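Local coordinates for cyanophycinase-like exopeptidase (actinobacterium SCGC AAA027-L06, PDB 6NQC), which probably hydrolyses peptide bonds as a serine exopeptidase of family S51, the family of cyanophycinase, at residues 53-58 against 111-116; 94-99 against 129-134; 184-189 against 215-220. One frame throughout, in Å; residues are numbered along the deposited sequence.

Interaction 1: 53-58 against 111-116; sequences GKKPIF and VKDAAL
Residues 53-58 and 111-116 meet near the start of two neighbouring parallel strands of the large mixed sheet. Phe58 and Leu116 form a parallel beta bridge, and Leu116 N donates to Ile57 O at 3.2 Å. The touching parts run 66° apart, end to end. Ala115 N still reaches Lys55 O at 2.9 Å, with a bent N-H...O angle of 131°. Lys55 O also accepts from Ile57 N in the inverse gamma turn centred on Pro56, so one carbonyl carries two backbone bonds. Upstream, Gly53 ends helix 39-51 in a Schellman motif.

Asp113 supplies the main side-chain bond. Its CG lies anti to the backbone N (chi1 -174°), which carries the carboxylate across to the other chain segment. Lys55 N donates to Asp113 OD1 at 2.7 Å, on the syn side and well out of the carboxylate plane. The Lys55 side chain crosses Asp113 at about a right angle, with Lys55 CG 3.5 Å from Asp113 OD2. Lys54 bends at chi2 and runs past Asp113 and Ala114. Its NZ is held mainly by Ser146 OG, with Asn143 OD1, and adds a weak bond to Lys112 O.

Apolar groups fill the inner part. Ile57 CD1 touches Ala114 CB. Leu116 CD2 sits over one face of the Phe58 ring, 3.9 Å from its centroid, in a CH-pi contact. These two side chains lie side by side, and Ile46 of helix 39-51 packs against both.

The chemistry changes along the contact, from polar at the edge to apolar inside. Asp113 acts on a backbone N-H rather than forming an ion pair, although both lysine ammonium groups are near enough that they may stabilise its charge.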
loop_
_atom_site.group_PDB
_atom_site.type_symbol
_atom_site.label_atom_id
_atom_site.label_comp_id
_atom_site.label_asym_id
_atom_site.label_seq_id
_atom_site.Cartn_x
_atom_site.Cartn_y
_atom_site.Cartn_z
ATOM N N GLY A 53 8.758 17.290 6.694
ATOM C CA GLY A 53 10.202 17.390 6.793
ATOM C C GLY A 53 11.015 16.251 6.214
ATOM O O GLY A 53 12.216 16.162 6.509
ATOM N N LYS A 54 10.408 15.351 5.434
ATOM C CA LYS A 54 11.128 14.220 4.865
ATOM C C LYS A 54 11.778 14.611 3.543
ATOM O O LYS A 54 11.294 15.498 2.843
ATOM C CB LYS A 54 10.167 13.043 4.649
ATOM C CG LYS A 54 9.581 12.476 5.917
ATOM C CD LYS A 54 10.634 11.767 6.743
ATOM C CE LYS A 54 9.990 11.076 7.959
ATOM N NZ LYS A 54 11.035 10.269 8.670
ATOM N N LYS A 55 12.865 13.938 3.205
ATOM C CA LYS A 55 13.483 14.144 1.912
ATOM C C LYS A 55 12.455 13.971 0.802
ATOM O O LYS A 55 11.657 13.014 0.829
ATOM C CB LYS A 55 14.617 13.149 1.669
ATOM C CG LYS A 55 15.899 13.406 2.444
ATOM C CD LYS A 55 16.989 12.451 1.948
ATOM C CE LYS A 55 18.001 12.106 3.043
ATOM N NZ LYS A 55 19.360 11.798 2.465
ATOM N N PRO A 56 12.494 14.792 -0.226
ATOM C CA PRO A 56 11.476 14.704 -1.302
ATOM C C PRO A 56 11.739 13.571 -2.295
ATOM O O PRO A 56 11.887 13.753 -3.479
ATOM C CB PRO A 56 11.618 16.085 -1.969
ATOM C CG PRO A 56 13.114 16.381 -1.865
ATOM C CD PRO A 56 13.493 15.856 -0.479
ATOM N N ILE A 57 11.780 12.335 -1.771
ATOM C CA ILE A 57 11.999 11.176 -2.640
ATOM C C ILE A 57 10.732 10.313 -2.703
ATOM O O ILE A 57 9.947 10.254 -1.755
ATOM C CB ILE A 57 13.208 10.305 -2.210
ATOM C CG1 ILE A 57 13.087 9.921 -0.743
ATOM C CG2 ILE A 57 14.542 11.028 -2.487
ATOM C CD1 ILE A 57 13.928 8.723 -0.401
ATOM N N PHE A 58 10.557 9.656 -3.851
ATOM C CA PHE A 58 9.501 8.690 -4.165
ATOM C C PHE A 58 10.169 7.323 -4.129
ATOM O O PHE A 58 10.756 6.863 -5.111
ATOM C CB PHE A 58 8.924 9.002 -5.542
ATOM C CG PHE A 58 7.667 8.281 -5.893
ATOM C CD1 PHE A 58 7.205 7.179 -5.169
ATOM C CD2 PHE A 58 6.929 8.714 -6.976
ATOM C CE1 PHE A 58 6.036 6.536 -5.555
ATOM C CE2 PHE A 58 5.761 8.073 -7.348
ATOM C CZ PHE A 58 5.318 6.985 -6.637
ATOM N N VAL A 111 15.128 4.073 3.705
ATOM C CA VAL A 111 13.697 4.129 3.983
ATOM C C VAL A 111 13.379 4.998 5.182
ATOM O O VAL A 111 12.208 5.315 5.423
ATOM C CB VAL A 111 13.084 2.737 4.233
ATOM C CG1 VAL A 111 13.094 1.936 2.932
ATOM C CG2 VAL A 111 13.832 2.001 5.346
ATOM N N LYS A 112 14.389 5.395 5.942
ATOM C CA LYS A 112 14.160 6.090 7.190
ATOM C C LYS A 112 13.980 7.588 7.007
ATOM O O LYS A 112 13.583 8.266 7.960
ATOM C CB LYS A 112 15.316 5.825 8.173
ATOM C CG LYS A 112 15.311 4.398 8.705
ATOM C CD LYS A 112 16.226 4.228 9.893
ATOM C CE LYS A 112 17.173 3.054 9.681
ATOM N NZ LYS A 112 17.351 2.222 10.915
ATOM N N ASP A 113 14.237 8.114 5.811
ATOM C CA ASP A 113 13.895 9.521 5.503
ATOM C C ASP A 113 13.364 9.627 4.068
ATOM O O ASP A 113 14.084 9.984 3.133
ATOM C CB ASP A 113 15.119 10.415 5.731
ATOM C CG ASP A 113 14.817 11.887 5.578
ATOM O OD1 ASP A 113 13.683 12.236 5.174
ATOM O OD2 ASP A 113 15.738 12.679 5.856
ATOM N N ALA A 114 12.074 9.338 3.895
ATOM C CA ALA A 114 11.469 9.309 2.567
ATOM C C ALA A 114 10.101 9.967 2.628
ATOM O O ALA A 114 9.285 9.612 3.479
ATOM C CB ALA A 114 11.396 7.866 2.040
ATOM N N ALA A 115 9.845 10.918 1.719
ATOM C CA ALA A 115 8.532 11.555 1.700
ATOM C C ALA A 115 7.416 10.558 1.368
ATOM O O ALA A 115 6.294 10.656 1.902
ATOM C CB ALA A 115 8.481 12.694 0.700
ATOM N N LEU A 116 7.694 9.620 0.478
ATOM C CA LEU A 116 6.735 8.558 0.174
ATOM C C LEU A 116 7.448 7.226 0.006
ATOM O O LEU A 116 8.474 7.121 -0.681
ATOM C CB LEU A 116 5.938 8.903 -1.107
ATOM C CG LEU A 116 5.067 7.840 -1.769
ATOM C CD1 LEU A 116 3.952 7.334 -0.853
ATOM C CD2 LEU A 116 4.454 8.342 -3.044
#

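Interaction 2: 94-99 against 129-134; sequences LPVLKR and DTLINT
Arg99 reaches the end of helix 124-131 because its side chain is stretched out. CG lies anti to the backbone N (chi1 -175°), and the chain stays extended from CG to NE. With chi4 at 98° the guanidinium is set beside the backbone of residues 129-134. Here the helix ends and a type II beta turn, Leu131 to Thr134, leads into helix 135-145. The contact thus ties the loop after strand 90-93 to the type II turn between helices 124-131 and 135-145.

The guanidinium grips Ile132 O end-on with two nitrogens. Arg99 NH1 donates to Ile132 O at 2.8 Å, in the carbonyl plane on a lone pair. Arg99 NH2 donates to the same Ile132 O at 3.0 Å. The oxygen lies nearly in the guanidinium plane. Arg99 NH1 also makes a weak, bent bond to Asp129 O at 3.0 Å. One cationic group therefore collects two carbonyls from the helix end, where its positive charge would be expected to interact favourably with the negative end of the helix dipole. The paired bonds to Ile132 O should limit rotation of the group.

Thr134 CG2 lies over one face of the guanidinium, offset toward its rim. Its hydroxyl bonds elsewhere. Thr134 OG1 donates to Leu131 O at 2.7 Å across the turn and caps helix 135-145 through Trp137 N. Further back, the aliphatic part of Arg99 passes Thr130 O, with Arg99 CG 3.4 Å from that oxygen. Thr130 turns its methyl CG2 to the peptide between Lys98 and Arg99, while its OG1 bonds to Tyr126 O within the helix.

Val96 adds a small apolar contact. Phe107 and Leu136 pack on the same valine. Val96 CG1 touches Leu131 CD2 at 3.8 Å.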
loop_
_atom_site.group_PDB
_atom_site.type_symbol
_atom_site.label_atom_id
_atom_site.label_comp_id
_atom_site.label_asym_id
_atom_site.label_seq_id
_atom_site.Cartn_x
_atom_site.Cartn_y
_atom_site.Cartn_z
ATOM N N LEU A 94 14.086 0.338 -4.762
ATOM C CA LEU A 94 14.769 -0.533 -3.790
ATOM C C LEU A 94 14.594 -1.958 -4.257
ATOM O O LEU A 94 13.522 -2.549 -4.045
ATOM C CB LEU A 94 14.175 -0.386 -2.394
ATOM C CG LEU A 94 15.037 0.310 -1.355
ATOM C CD1 LEU A 94 15.304 1.709 -1.856
ATOM C CD2 LEU A 94 14.359 0.344 -0.017
ATOM N N PRO A 95 15.591 -2.547 -4.922
ATOM C CA PRO A 95 15.368 -3.908 -5.514
ATOM C C PRO A 95 15.439 -5.002 -4.448
ATOM O O PRO A 95 16.350 -5.768 -4.395
ATOM C CB PRO A 95 16.529 -3.995 -6.508
ATOM C CG PRO A 95 17.620 -3.107 -5.953
ATOM C CD PRO A 95 16.908 -1.973 -5.277
ATOM N N VAL A 96 14.464 -4.981 -3.536
ATOM C CA VAL A 96 14.409 -5.959 -2.450
ATOM C C VAL A 96 13.548 -7.106 -2.962
ATOM O O VAL A 96 12.322 -7.020 -2.985
ATOM C CB VAL A 96 13.860 -5.360 -1.158
ATOM C CG1 VAL A 96 13.610 -6.427 -0.116
ATOM C CG2 VAL A 96 14.839 -4.327 -0.621
ATOM N N LEU A 97 14.198 -8.176 -3.415
ATOM C CA LEU A 97 13.473 -9.226 -4.110
ATOM C C LEU A 97 13.356 -10.509 -3.311
ATOM O O LEU A 97 12.498 -11.342 -3.631
ATOM C CB LEU A 97 14.142 -9.524 -5.448
ATOM C CG LEU A 97 14.459 -8.318 -6.322
ATOM C CD1 LEU A 97 15.006 -8.777 -7.670
ATOM C CD2 LEU A 97 13.255 -7.415 -6.532
ATOM N N LYS A 98 14.195 -10.689 -2.300
ATOM C CA LYS A 98 14.129 -11.833 -1.401
ATOM C C LYS A 98 14.484 -11.318 -0.013
ATOM O O LYS A 98 15.019 -10.224 0.146
ATOM C CB LYS A 98 15.066 -12.969 -1.861
ATOM C CG LYS A 98 16.535 -12.569 -1.963
ATOM C CD LYS A 98 17.387 -13.644 -2.659
ATOM C CE LYS A 98 18.887 -13.333 -2.510
ATOM N NZ LYS A 98 19.264 -12.020 -3.128
ATOM N N ARG A 99 14.236 -12.151 0.992
ATOM C CA ARG A 99 14.273 -11.695 2.369
ATOM C C ARG A 99 15.673 -11.259 2.785
ATOM O O ARG A 99 15.818 -10.310 3.567
ATOM C CB ARG A 99 13.720 -12.812 3.264
ATOM C CG ARG A 99 13.605 -12.419 4.692
ATOM C CD ARG A 99 12.766 -13.395 5.502
ATOM N NE ARG A 99 12.794 -12.996 6.908
ATOM C CZ ARG A 99 11.852 -12.283 7.505
ATOM N NH1 ARG A 99 10.776 -11.899 6.830
ATOM N NH2 ARG A 99 11.989 -11.956 8.783
ATOM N N ASP A 129 5.622 -12.292 3.542
ATOM C CA ASP A 129 6.627 -13.224 4.058
ATOM C C ASP A 129 8.047 -12.682 3.900
ATOM O O ASP A 129 8.911 -12.962 4.728
ATOM C CB ASP A 129 6.514 -14.562 3.345
ATOM C CG ASP A 129 5.275 -15.364 3.749
ATOM O OD1 ASP A 129 4.673 -15.086 4.808
ATOM O OD2 ASP A 129 4.890 -16.256 2.976
ATOM N N THR A 130 8.294 -11.856 2.883
ATOM C CA THR A 130 9.646 -11.394 2.612
ATOM C C THR A 130 10.047 -10.232 3.505
ATOM O O THR A 130 11.210 -10.175 3.919
ATOM C CB THR A 130 9.799 -11.010 1.132
ATOM O OG1 THR A 130 9.647 -12.180 0.310
ATOM C CG2 THR A 130 11.138 -10.462 0.863
ATOM N N LEU A 131 9.123 -9.326 3.851
ATOM C CA LEU A 131 9.487 -8.166 4.652
ATOM C C LEU A 131 9.071 -8.251 6.114
ATOM O O LEU A 131 9.529 -7.418 6.918
ATOM C CB LEU A 131 8.888 -6.883 4.071
ATOM C CG LEU A 131 9.321 -6.589 2.628
ATOM C CD1 LEU A 131 8.727 -5.277 2.129
ATOM C CD2 LEU A 131 10.836 -6.626 2.477
ATOM N N ILE A 132 8.179 -9.179 6.486
ATOM C CA ILE A 132 7.635 -9.113 7.849
ATOM C C ILE A 132 8.779 -9.242 8.842
ATOM O O ILE A 132 9.655 -10.105 8.697
ATOM C CB ILE A 132 6.576 -10.201 8.066
ATOM C CG1 ILE A 132 5.851 -9.984 9.377
ATOM C CG2 ILE A 132 7.240 -11.578 8.006
ATOM C CD1 ILE A 132 4.593 -10.880 9.549
ATOM N N ASN A 133 8.775 -8.387 9.863
ATOM C CA ASN A 133 9.756 -8.462 10.944
ATOM C C ASN A 133 11.188 -8.395 10.427
ATOM O O ASN A 133 12.087 -9.084 10.928
ATOM C CB ASN A 133 9.569 -9.728 11.783
ATOM C CG ASN A 133 8.203 -9.830 12.361
ATOM O OD1 ASN A 133 7.541 -8.813 12.604
ATOM N ND2 ASN A 133 7.754 -11.042 12.592
ATOM N N THR A 134 11.426 -7.510 9.448
ATOM C CA THR A 134 12.771 -7.310 8.962
ATOM C C THR A 134 13.250 -5.920 9.368
ATOM O O THR A 134 12.445 -5.016 9.630
ATOM C CB THR A 134 12.877 -7.406 7.438
ATOM O OG1 THR A 134 12.021 -6.397 6.876
ATOM C CG2 THR A 134 12.504 -8.759 6.910
#

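Interaction 3: 184-189 against 215-220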
loop_
_atom_site.group_PDB
_atom_site.type_symbol
_atom_site.label_atom_id
_atom_site.label_comp_id
_atom_site.label_asym_id
_atom_site.label_seq_id
_atom_site.Cartn_x
_atom_site.Cartn_y
_atom_site.Cartn_z
ATOM N N VAL A 184 -8.925 -2.748 9.633
ATOM C CA VAL A 184 -9.424 -2.640 8.274
ATOM C C VAL A 184 -8.624 -3.601 7.401
ATOM O O VAL A 184 -7.412 -3.761 7.580
ATOM C CB VAL A 184 -9.320 -1.195 7.747
ATOM C CG1 VAL A 184 -9.814 -1.179 6.324
ATOM C CG2 VAL A 184 -10.095 -0.255 8.639
ATOM N N ARG A 185 -9.311 -4.257 6.488
ATOM C CA ARG A 185 -8.692 -5.040 5.424
ATOM C C ARG A 185 -9.301 -4.652 4.082
ATOM O O ARG A 185 -10.493 -4.344 3.987
ATOM C CB ARG A 185 -8.876 -6.518 5.677
ATOM C CG ARG A 185 -8.355 -7.405 4.545
ATOM C CD ARG A 185 -8.377 -8.876 5.014
ATOM N NE ARG A 185 -9.694 -9.514 5.044
ATOM C CZ ARG A 185 -10.318 -10.069 4.005
ATOM N NH1 ARG A 185 -9.808 -10.020 2.777
ATOM N NH2 ARG A 185 -11.494 -10.623 4.195
ATOM N N VAL A 186 -8.481 -4.748 3.034
ATOM C CA VAL A 186 -8.796 -4.256 1.703
ATOM C C VAL A 186 -8.843 -5.413 0.708
ATOM O O VAL A 186 -7.903 -6.216 0.619
ATOM C CB VAL A 186 -7.739 -3.234 1.217
ATOM C CG1 VAL A 186 -7.883 -2.959 -0.295
ATOM C CG2 VAL A 186 -7.803 -1.990 2.064
ATOM N N ILE A 187 -9.885 -5.424 -0.117
ATOM C CA ILE A 187 -9.935 -6.215 -1.332
ATOM C C ILE A 187 -9.693 -5.254 -2.507
ATOM O O ILE A 187 -10.540 -4.379 -2.744
ATOM C CB ILE A 187 -11.270 -6.948 -1.479
ATOM C CG1 ILE A 187 -11.444 -7.872 -0.279
ATOM C CG2 ILE A 187 -11.259 -7.744 -2.754
ATOM C CD1 ILE A 187 -12.834 -8.451 -0.119
ATOM N N PRO A 188 -8.573 -5.367 -3.207
ATOM C CA PRO A 188 -8.287 -4.455 -4.325
ATOM C C PRO A 188 -8.958 -4.942 -5.598
ATOM O O PRO A 188 -9.631 -5.938 -5.593
ATOM C CB PRO A 188 -6.770 -4.525 -4.448
ATOM C CG PRO A 188 -6.401 -5.925 -3.945
ATOM C CD PRO A 188 -7.449 -6.279 -2.906
ATOM N N HIS A 189 -8.733 -4.208 -6.706
ATOM C CA HIS A 189 -9.255 -4.618 -8.013
ATOM C C HIS A 189 -10.719 -5.031 -7.858
ATOM O O HIS A 189 -11.139 -6.054 -8.436
ATOM C CB HIS A 189 -8.486 -5.810 -8.598
ATOM C CG HIS A 189 -7.046 -5.529 -8.910
ATOM N ND1 HIS A 189 -6.633 -4.929 -10.077
ATOM C CD2 HIS A 189 -5.921 -5.835 -8.235
ATOM C CE1 HIS A 189 -5.316 -4.830 -10.079
ATOM N NE2 HIS A 189 -4.861 -5.363 -8.960
ATOM N N ILE A 215 -13.253 -3.658 3.369
ATOM C CA ILE A 215 -13.620 -2.721 2.317
ATOM C C ILE A 215 -13.100 -3.237 0.998
ATOM O O ILE A 215 -12.086 -3.955 0.933
ATOM C CB ILE A 215 -13.077 -1.290 2.552
ATOM C CG1 ILE A 215 -11.551 -1.236 2.480
ATOM C CG2 ILE A 215 -13.552 -0.830 3.908
ATOM C CD1 ILE A 215 -10.979 0.191 2.552
ATOM N N GLY A 216 -13.769 -2.827 -0.068
ATOM C CA GLY A 216 -13.302 -3.070 -1.416
ATOM C C GLY A 216 -12.944 -1.754 -2.076
ATOM O O GLY A 216 -13.636 -0.749 -1.893
ATOM N N ILE A 217 -11.862 -1.769 -2.844
ATOM C CA ILE A 217 -11.403 -0.594 -3.586
ATOM C C ILE A 217 -11.337 -0.994 -5.052
ATOM O O ILE A 217 -10.616 -1.934 -5.413
ATOM C CB ILE A 217 -10.047 -0.090 -3.076
ATOM C CG1 ILE A 217 -10.167 0.254 -1.573
ATOM C CG2 ILE A 217 -9.605 1.155 -3.863
ATOM C CD1 ILE A 217 -8.827 0.711 -0.945
ATOM N N ASP A 218 -12.117 -0.300 -5.883
ATOM C CA ASP A 218 -12.116 -0.531 -7.316
ATOM C C ASP A 218 -10.762 -0.187 -7.950
ATOM O O ASP A 218 -9.925 0.531 -7.380
ATOM C CB ASP A 218 -13.171 0.329 -8.031
ATOM C CG ASP A 218 -14.588 -0.162 -7.817
ATOM O OD1 ASP A 218 -14.742 -1.300 -7.365
ATOM O OD2 ASP A 218 -15.534 0.596 -8.084
ATOM N N GLU A 219 -10.581 -0.663 -9.184
ATOM C CA GLU A 219 -9.420 -0.269 -9.966
ATOM C C GLU A 219 -9.345 1.252 -10.116
ATOM O O GLU A 219 -10.365 1.969 -10.118
ATOM C CB GLU A 219 -9.465 -0.960 -11.326
ATOM C CG GLU A 219 -9.306 -2.475 -11.171
ATOM C CD GLU A 219 -8.935 -3.200 -12.431
ATOM O OE1 GLU A 219 -9.387 -2.785 -13.512
ATOM O OE2 GLU A 219 -8.205 -4.186 -12.313
ATOM N N VAL A 220 -8.107 1.734 -10.121
ATOM C CA VAL A 220 -7.758 3.142 -10.278
ATOM C C VAL A 220 -8.517 4.008 -9.294
ATOM O O VAL A 220 -8.912 5.129 -9.603
ATOM C CB VAL A 220 -8.023 3.572 -11.741
ATOM C CG1 VAL A 220 -7.339 4.905 -12.026
ATOM C CG2 VAL A 220 -7.552 2.506 -12.686
#
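His189 and Glu219 meet just beyond two parallel strands, 184-187 and 213-217, which belong to a beta-alpha-beta unit with helix 199-205. From His189 CB, which has Glu219 OE2 at 4.1 Å, the histidine side chain leads to CG with the ring edge turned to the glutamate. His189 ND1 donates to Glu219 OE2 at 2.8 Å, almost straight at 172°. The oxygen lies close to the ring plane and uses its anti lone pair. Ring and carboxylate planes are 65° apart. His189 CE1 lies 3.7 Å from Glu219 OE2. At the far tip, NE2 makes a weak hydrogen bond to Ser154 OG. With Ser154 on a nucleophile-elbow pattern, this geometry is consistent with a Ser-His-Glu triad of a serine peptidase.

The strands that lead to these residues pair in parallel. Ile215 N bonds to Arg185 O, Ile187 N to Ile215 O at 2.8 Å, and Ile217 N to Ile187 O, all nearly straight. Val186 pairs with Ile215 and Ile187 with Gly216. On the Val186 face the two valine methyls part company. CG2 meets Ile215 CG1, and CG1 meets Ile217 CD1. Leu28 of strand 26-29 packs on Val186 and Ile217, joining this small sheet to the large one. Between the strands, Gly216 CA makes a C-H...O contact with Ile187 O at 3.3 Å.

In the fold
Interactions 1 and 2 lie in one half of the chain and touch each other, through Val111 CG1 and Leu94 CD2. Their centres are about 19 Å apart and their segments alternate along the sequence. Interaction 1 joins strands 57-61 and 116-119 near their start. Interaction 2 joins the loop after strand 90-93 to the end of helix 124-131. Interaction 3 comes later in the chain, on the small four-stranded sheet across the chain's centre. Its centre is about 26 Å from that of interaction 1 and about 23 Å from that of interaction 2. The first two thus lie away from the third, which holds the histidine and glutamate of the probable triad.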